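Local coordinates for epimerase family protein SDR39U1 (Homo sapiens, PDB 4B4O), which binds NADPH and is a putative NADP-dependent oxidoreductase of the short-chain dehydrogenase/reductase type, at residues A[159-164]-A[188-193]; A[192-197]-A[279-284]. The protein carries 3 engineered substitutions. All blocks are in the same frame, centred on the assembly; numbering follows the deposited sequence.

Interaction 1: A[159-164]-A[188-193]. With NDP (NADPH dihydro-nicotinamide-adenine-dinucleotide phosphate), chain I.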
loop_
_atom_site.group_PDB
_atom_site.type_symbol
_atom_site.label_atom_id
_atom_site.label_comp_id
_atom_site.label_asym_id
_atom_site.label_seq_id
_atom_site.Cartn_x
_atom_site.Cartn_y
_atom_site.Cartn_z
ATOM N N VAL A 159 6.252 0.960 -2.033
ATOM C CA VAL A 159 6.353 -0.472 -2.222
ATOM C C VAL A 159 6.540 -1.098 -0.859
ATOM O O VAL A 159 7.448 -0.718 -0.113
ATOM C CB VAL A 159 7.563 -0.836 -3.095
ATOM C CG1 VAL A 159 7.381 -2.243 -3.693
ATOM C CG2 VAL A 159 7.697 0.223 -4.191
ATOM N N VAL A 160 5.670 -2.055 -0.541
ATOM C CA VAL A 160 5.621 -2.632 0.785
ATOM C C VAL A 160 6.491 -3.866 0.778
ATOM O O VAL A 160 6.179 -4.840 0.107
ATOM C CB VAL A 160 4.188 -3.007 1.176
ATOM C CG1 VAL A 160 4.186 -3.439 2.627
ATOM C CG2 VAL A 160 3.209 -1.871 0.843
ATOM N N LEU A 161 7.614 -3.805 1.498
ATOM C CA LEU A 161 8.578 -4.894 1.493
ATOM C C LEU A 161 8.385 -5.773 2.740
ATOM O O LEU A 161 8.367 -5.271 3.855
ATOM C CB LEU A 161 10.005 -4.336 1.430
ATOM C CG LEU A 161 10.305 -3.271 0.355
ATOM C CD1 LEU A 161 11.738 -2.740 0.427
ATOM C CD2 LEU A 161 9.990 -3.789 -1.040
ATOM N N GLY A 162 8.214 -7.069 2.540
ATOM C CA GLY A 162 8.028 -7.967 3.655
ATOM C C GLY A 162 8.098 -9.431 3.275
ATOM O O GLY A 162 7.958 -9.792 2.087
ATOM N N ARG A 163 8.292 -10.283 4.280
ATOM C CA ARG A 163 8.244 -11.739 4.076
ATOM C C ARG A 163 6.797 -12.103 3.732
ATOM O O ARG A 163 5.831 -11.448 4.186
ATOM C CB ARG A 163 8.744 -12.538 5.313
ATOM N N GLY A 164 6.649 -13.116 2.886
ATOM C CA GLY A 164 5.364 -13.778 2.726
ATOM C C GLY A 164 4.363 -13.013 1.898
ATOM O O GLY A 164 3.145 -13.083 2.161
ATOM N N GLN A 188 16.208 5.549 -10.890
ATOM C CA GLN A 188 14.892 5.979 -10.442
ATOM C C GLN A 188 14.697 5.822 -8.927
ATOM O O GLN A 188 15.240 4.919 -8.305
ATOM C CB GLN A 188 13.793 5.235 -11.198
ATOM C CG GLN A 188 13.645 3.744 -10.894
ATOM C CD GLN A 188 14.572 2.842 -11.682
ATOM O OE1 GLN A 188 15.636 3.258 -12.167
ATOM N NE2 GLN A 188 14.176 1.575 -11.784
ATOM N N PHE A 189 13.957 6.746 -8.334
ATOM C CA PHE A 189 13.666 6.679 -6.921
ATOM C C PHE A 189 12.832 5.434 -6.616
ATOM O O PHE A 189 11.974 5.003 -7.414
ATOM C CB PHE A 189 12.955 7.932 -6.428
ATOM C CG PHE A 189 13.807 9.166 -6.460
ATOM C CD1 PHE A 189 14.910 9.301 -5.617
ATOM C CD2 PHE A 189 13.506 10.204 -7.329
ATOM C CE1 PHE A 189 15.703 10.434 -5.648
ATOM C CE2 PHE A 189 14.300 11.336 -7.370
ATOM C CZ PHE A 189 15.394 11.456 -6.524
ATOM N N PHE A 190 13.117 4.850 -5.460
ATOM C CA PHE A 190 12.467 3.646 -5.007
ATOM C C PHE A 190 11.763 3.950 -3.675
ATOM O O PHE A 190 12.347 3.753 -2.611
ATOM C CB PHE A 190 13.522 2.559 -4.852
ATOM C CG PHE A 190 12.969 1.195 -4.621
ATOM C CD1 PHE A 190 12.399 0.484 -5.667
ATOM C CD2 PHE A 190 13.050 0.604 -3.379
ATOM C CE1 PHE A 190 11.869 -0.779 -5.461
ATOM C CE2 PHE A 190 12.548 -0.668 -3.160
ATOM C CZ PHE A 190 11.961 -1.367 -4.203
ATOM N N PRO A 191 10.521 4.486 -3.736
ATOM C CA PRO A 191 9.760 4.705 -2.497
ATOM C C PRO A 191 9.324 3.359 -1.934
ATOM O O PRO A 191 8.678 2.584 -2.648
ATOM C CB PRO A 191 8.537 5.516 -2.956
ATOM C CG PRO A 191 8.360 5.176 -4.382
ATOM C CD PRO A 191 9.734 4.838 -4.926
ATOM N N TRP A 192 9.685 3.090 -0.688
ATOM C CA TRP A 192 9.428 1.796 -0.101
ATOM C C TRP A 192 9.067 1.967 1.338
ATOM O O TRP A 192 9.334 3.017 1.933
ATOM C CB TRP A 192 10.676 0.934 -0.233
ATOM C CG TRP A 192 11.816 1.475 0.575
ATOM C CD1 TRP A 192 12.761 2.393 0.193
ATOM C CD2 TRP A 192 12.118 1.172 1.977
ATOM N NE1 TRP A 192 13.603 2.663 1.217
ATOM C CE2 TRP A 192 13.275 1.969 2.317
ATOM C CE3 TRP A 192 11.548 0.342 2.947
ATOM C CZ2 TRP A 192 13.835 1.942 3.571
ATOM C CZ3 TRP A 192 12.115 0.321 4.213
ATOM C CH2 TRP A 192 13.245 1.104 4.513
ATOM N N ILE A 193 8.485 0.926 1.924
ATOM C CA ILE A 193 8.239 0.865 3.363
ATOM C C ILE A 193 8.242 -0.597 3.799
ATOM O O ILE A 193 7.819 -1.481 3.048
ATOM C CB ILE A 193 6.892 1.519 3.746
ATOM C CG1 ILE A 193 6.769 1.679 5.263
ATOM C CG2 ILE A 193 5.685 0.734 3.198
ATOM C CD1 ILE A 193 5.611 2.575 5.668
HETATM P PA NDP I . -3.326 -8.011 -1.740
HETATM O O1A NDP I . -3.560 -8.334 -3.236
HETATM O O2A NDP I . -2.463 -8.944 -0.866
HETATM O O5B NDP I . -4.720 -7.960 -0.893
HETATM C C5B NDP I . -5.874 -7.518 -1.602
HETATM C C4B NDP I . -7.088 -8.122 -0.943
HETATM O O4B NDP I . -8.230 -7.497 -1.524
HETATM C C3B NDP I . -7.180 -9.631 -1.192
HETATM O O3B NDP I . -6.808 -10.430 -0.033
HETATM C C2B NDP I . -8.643 -9.860 -1.538
HETATM O O2B NDP I . -9.402 -10.256 -0.405
HETATM C C1B NDP I . -9.146 -8.504 -1.927
HETATM N N9A NDP I . -9.231 -8.507 -3.390
HETATM C C8A NDP I . -8.360 -8.959 -4.349
HETATM N N7A NDP I . -8.943 -8.783 -5.610
HETATM C C5A NDP I . -10.171 -8.233 -5.418
HETATM C C6A NDP I . -11.294 -7.780 -6.243
HETATM N N6A NDP I . -11.250 -7.840 -7.590
HETATM N N1A NDP I . -12.387 -7.276 -5.632
HETATM C C2A NDP I . -12.442 -7.213 -4.270
HETATM N N3A NDP I . -11.443 -7.580 -3.442
HETATM C C4A NDP I . -10.337 -8.061 -3.964
HETATM O O3 NDP I . -2.762 -6.495 -1.818
HETATM P PN NDP I . -1.849 -5.817 -0.676
HETATM O O1N NDP I . -2.240 -6.399 0.673
HETATM O O2N NDP I . -0.407 -5.900 -1.077
HETATM O O5D NDP I . -2.300 -4.236 -0.781
HETATM C C5D NDP I . -3.671 -3.967 -0.407
HETATM C C4D NDP I . -4.152 -2.635 -0.945
HETATM O O4D NDP I . -3.056 -1.744 -0.776
HETATM C C3D NDP I . -4.477 -2.623 -2.452
HETATM O O3D NDP I . -5.653 -1.791 -2.714
HETATM C C2D NDP I . -3.201 -2.077 -3.102
HETATM O O2D NDP I . -3.342 -1.241 -4.257
HETATM C C1D NDP I . -2.678 -1.163 -2.026
HETATM N N1N NDP I . -1.223 -0.938 -2.101
HETATM C C2N NDP I . -0.353 -1.957 -2.042
HETATM C C3N NDP I . 1.004 -1.732 -2.113
HETATM C C7N NDP I . 1.924 -2.894 -2.028
HETATM O O7N NDP I . 1.476 -3.950 -1.588
HETATM N N7N NDP I . 3.193 -2.791 -2.414
HETATM C C4N NDP I . 1.558 -0.352 -2.203
HETATM C C5N NDP I . 0.529 0.680 -2.246
HETATM C C6N NDP I . -0.810 0.342 -2.187
HETATM P P2B NDP I . -10.523 -11.465 -0.564
HETATM O O1X NDP I . -11.720 -10.840 -1.247
HETATM O O2X NDP I . -9.868 -12.596 -1.412
HETATM O O3X NDP I . -10.719 -11.723 0.950
#
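The Phe190 ring meets Leu161 at its edge, where CD1 of the leucine comes to 4.2 Å from Phe190 CE2, and Val159 CG2 reaches the same ring obliquely; the ring also stacks with Phe228. Beside it, the Trp192 indole has Phe190 O in plane at its edge. Leu161 CD1 lies 3.9 Å from Trp192 CB, against the root of the indole, and the two side chains cross at about a right angle. With CG anti to its carbonyl carbon (chi1 -49°) and the chain extended beyond it (chi2 177°), Leu161 brings CD1 to Phe190 and Trp192 together. Val159 and Trp192 lie on one face of the sheet, Val160 and Ile193 on the other, where their CG2 methyls are 4.3 Å apart.

Three backbone bonds join the strands in parallel register: Val159 N to Pro191 O, Ile193 N to Val159 O (2.8 Å) and Leu161 N to Ile193 O, the last nearly linear at 170°. Ile193 thus gives its N-H to Val159 and its carbonyl to Leu161, straddling Val160.

On the Ile193 side of the sheet, Val160 faces NADPH. Its CG2 lies against C7N of the nicotinamide carboxamide, and its backbone N lies 3.2 Å from N7N. Helix 195-207 packs against Val160 and Ile193 through Leu198. The pairing of strands 151-161 and 192-194, linked through helix 166-176, is the parallel beta-alpha-beta arrangement of a Rossmann fold, with Val160 in its NADP-binding site.

Interaction 2: A[192-197]-A[279-284]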
loop_
_atom_site.group_PDB
_atom_site.type_symbol
_atom_site.label_atom_id
_atom_site.label_comp_id
_atom_site.label_asym_id
_atom_site.label_seq_id
_atom_site.Cartn_x
_atom_site.Cartn_y
_atom_site.Cartn_z
ATOM N N TRP A 192 9.685 3.090 -0.688
ATOM C CA TRP A 192 9.428 1.796 -0.101
ATOM C C TRP A 192 9.067 1.967 1.338
ATOM O O TRP A 192 9.334 3.017 1.933
ATOM C CB TRP A 192 10.676 0.934 -0.233
ATOM C CG TRP A 192 11.816 1.475 0.575
ATOM C CD1 TRP A 192 12.761 2.393 0.193
ATOM C CD2 TRP A 192 12.118 1.172 1.977
ATOM N NE1 TRP A 192 13.603 2.663 1.217
ATOM C CE2 TRP A 192 13.275 1.969 2.317
ATOM C CE3 TRP A 192 11.548 0.342 2.947
ATOM C CZ2 TRP A 192 13.835 1.942 3.571
ATOM C CZ3 TRP A 192 12.115 0.321 4.213
ATOM C CH2 TRP A 192 13.245 1.104 4.513
ATOM N N ILE A 193 8.485 0.926 1.924
ATOM C CA ILE A 193 8.239 0.865 3.363
ATOM C C ILE A 193 8.242 -0.597 3.799
ATOM O O ILE A 193 7.819 -1.481 3.048
ATOM C CB ILE A 193 6.892 1.519 3.746
ATOM C CG1 ILE A 193 6.769 1.679 5.263
ATOM C CG2 ILE A 193 5.685 0.734 3.198
ATOM C CD1 ILE A 193 5.611 2.575 5.668
ATOM N N HIS A 194 8.755 -0.859 4.994
ATOM C CA HIS A 194 8.696 -2.189 5.556
ATOM C C HIS A 194 7.276 -2.452 5.977
ATOM O O HIS A 194 6.605 -1.576 6.510
ATOM C CB HIS A 194 9.638 -2.325 6.729
ATOM C CG HIS A 194 9.788 -3.741 7.217
ATOM N ND1 HIS A 194 8.890 -4.326 8.032
ATOM C CD2 HIS A 194 10.761 -4.699 6.958
ATOM C CE1 HIS A 194 9.284 -5.578 8.302
ATOM N NE2 HIS A 194 10.425 -5.807 7.641
ATOM N N ILE A 195 6.802 -3.665 5.720
ATOM C CA ILE A 195 5.426 -4.008 6.028
ATOM C C ILE A 195 5.080 -3.712 7.477
ATOM O O ILE A 195 3.970 -3.312 7.765
ATOM C CB ILE A 195 5.085 -5.493 5.734
ATOM C CG1 ILE A 195 3.578 -5.712 5.980
ATOM C CG2 ILE A 195 5.938 -6.430 6.609
ATOM C CD1 ILE A 195 2.832 -6.456 4.928
ATOM N N GLY A 196 6.017 -3.916 8.390
ATOM C CA GLY A 196 5.774 -3.614 9.795
ATOM C C GLY A 196 5.482 -2.151 10.035
ATOM O O GLY A 196 4.709 -1.814 10.924
ATOM N N ASP A 197 6.104 -1.287 9.246
ATOM C CA ASP A 197 5.921 0.155 9.401
ATOM C C ASP A 197 4.655 0.662 8.720
ATOM O O ASP A 197 4.052 1.623 9.192
ATOM C CB ASP A 197 7.152 0.916 8.909
ATOM C CG ASP A 197 8.267 0.940 9.933
ATOM O OD1 ASP A 197 7.970 1.127 11.133
ATOM O OD2 ASP A 197 9.449 0.776 9.530
ATOM N N TYR A 279 9.424 4.961 13.220
ATOM C CA TYR A 279 9.668 3.819 12.336
ATOM C C TYR A 279 10.543 2.762 12.988
ATOM O O TYR A 279 11.519 3.088 13.662
ATOM C CB TYR A 279 10.348 4.280 11.047
ATOM C CG TYR A 279 9.449 5.003 10.082
ATOM C CD1 TYR A 279 9.162 6.351 10.242
ATOM C CD2 TYR A 279 8.875 4.343 9.019
ATOM C CE1 TYR A 279 8.347 7.029 9.359
ATOM C CE2 TYR A 279 8.047 5.007 8.136
ATOM C CZ TYR A 279 7.789 6.358 8.318
ATOM O OH TYR A 279 6.980 7.026 7.426
ATOM N N SER A 280 10.163 1.497 12.805
ATOM C CA SER A 280 10.985 0.359 13.242
ATOM C C SER A 280 12.129 0.090 12.274
ATOM O O SER A 280 13.201 -0.364 12.671
ATOM C CB SER A 280 10.134 -0.893 13.369
ATOM O OG SER A 280 9.229 -0.748 14.433
ATOM N N PHE A 281 11.892 0.362 10.994
ATOM C CA PHE A 281 12.866 0.068 9.937
ATOM C C PHE A 281 12.974 1.252 8.960
ATOM O O PHE A 281 12.631 1.144 7.791
ATOM C CB PHE A 281 12.459 -1.223 9.195
ATOM C CG PHE A 281 12.329 -2.424 10.082
ATOM C CD1 PHE A 281 13.455 -3.103 10.521
ATOM C CD2 PHE A 281 11.083 -2.882 10.477
ATOM C CE1 PHE A 281 13.338 -4.208 11.362
ATOM C CE2 PHE A 281 10.958 -3.979 11.306
ATOM C CZ PHE A 281 12.084 -4.639 11.753
ATOM N N PRO A 282 13.448 2.394 9.449
ATOM C CA PRO A 282 13.575 3.568 8.575
ATOM C C PRO A 282 14.697 3.494 7.518
ATOM O O PRO A 282 14.620 4.173 6.509
ATOM C CB PRO A 282 13.907 4.696 9.572
ATOM C CG PRO A 282 14.607 4.010 10.675
ATOM C CD PRO A 282 13.905 2.685 10.814
ATOM N N GLU A 283 15.716 2.693 7.787
ATOM C CA GLU A 283 16.876 2.588 6.905
ATOM C C GLU A 283 16.735 1.292 6.100
ATOM O O GLU A 283 16.351 0.250 6.631
ATOM C CB GLU A 283 18.194 2.652 7.703
ATOM C CG GLU A 283 19.456 2.926 6.858
ATOM C CD GLU A 283 20.151 1.660 6.340
ATOM O OE1 GLU A 283 20.547 0.797 7.179
ATOM O OE2 GLU A 283 20.299 1.524 5.097
ATOM N N LEU A 284 17.030 1.358 4.804
ATOM C CA LEU A 284 16.753 0.237 3.897
ATOM C C LEU A 284 17.503 -1.034 4.247
ATOM O O LEU A 284 16.963 -2.136 4.153
ATOM C CB LEU A 284 17.052 0.634 2.441
ATOM C CG LEU A 284 16.665 -0.365 1.341
ATOM C CD1 LEU A 284 15.193 -0.777 1.377
ATOM C CD2 LEU A 284 17.032 0.310 0.028
HETATM O O HOH W 1 10.081 0.910 6.773
#
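Asp197 grips the 279-284 loop with both carboxylate oxygens. OD1 accepts from Ser280 N at 2.8 Å and OD2 from Phe281 N at 2.9 Å, each through its syn lone pair, so two successive amides are held by one side chain. Tyr279 CD2 lies 3.6 Å from Asp197 CG, with the carboxylate and ring planes 68° apart, and Ile193 CD1 touches the tyrosine's edge. One water bridges the segments: it accepts from His194 N and donates to Asp197 OD2 and Phe281 O.

Next to this polar group, Phe281 CD2 sits over one face of the His194 imidazole, offset toward its rim; the ring centroids are 4.3 Å apart and the planes inclined at 32°. At the start of helix 284-293, Leu284 CD1 makes a CH-pi contact over the six-membered ring of Trp192, 3.7 Å from its centroid, while Phe281 O meets the indole edge at CH2, 3.3 Å away. With CG held between backbone N and carbonyl carbon (chi1 66°), the indole offers that face to Leu284. An alanine in place of Trp192 would remove the surface under Leu284 CD1 and is likely to leave a gap between strand 192-194 and the start of helix 284-293.

Outside this shell, Ser221 OG bonds Trp192 NE1 and Tyr277 OH bonds Asp197 OD1. His194 is the N-cap of helix 195-207: its ND1 accepts from Gly196 N, somewhat out of the ring plane, while NE2 bonds Glu290. Bonds at both ring nitrogens probably fix the imidazole's rotation against Phe281. Amide donors, a tyrosine hydroxyl and the water thus surround the buried Asp197 carboxylate, an environment that would probably stabilise its negative charge.

Overall arrangement
After the first strands and helices of the sheet, the chain reaches strand 151-161, passes through helix 166-176 and returns at 188-193, where interaction 1 closes a loop with 23 residues between its segments. Strand 192-194 continues directly into helix 195-207, and interaction 2 closes a much longer loop, with 81 intervening residues, when 279-284 comes back to this strand-to-helix junction. The loops follow one another rather than nest, overlapping at Trp192 and Ile193. A probable hydrogen bond from Ile195 N to Leu161 O (2.9 Å) links the contacts directly. Together they tie the cofactor-binding parallel sheet to the C-terminal loop and the start of helix 284-293.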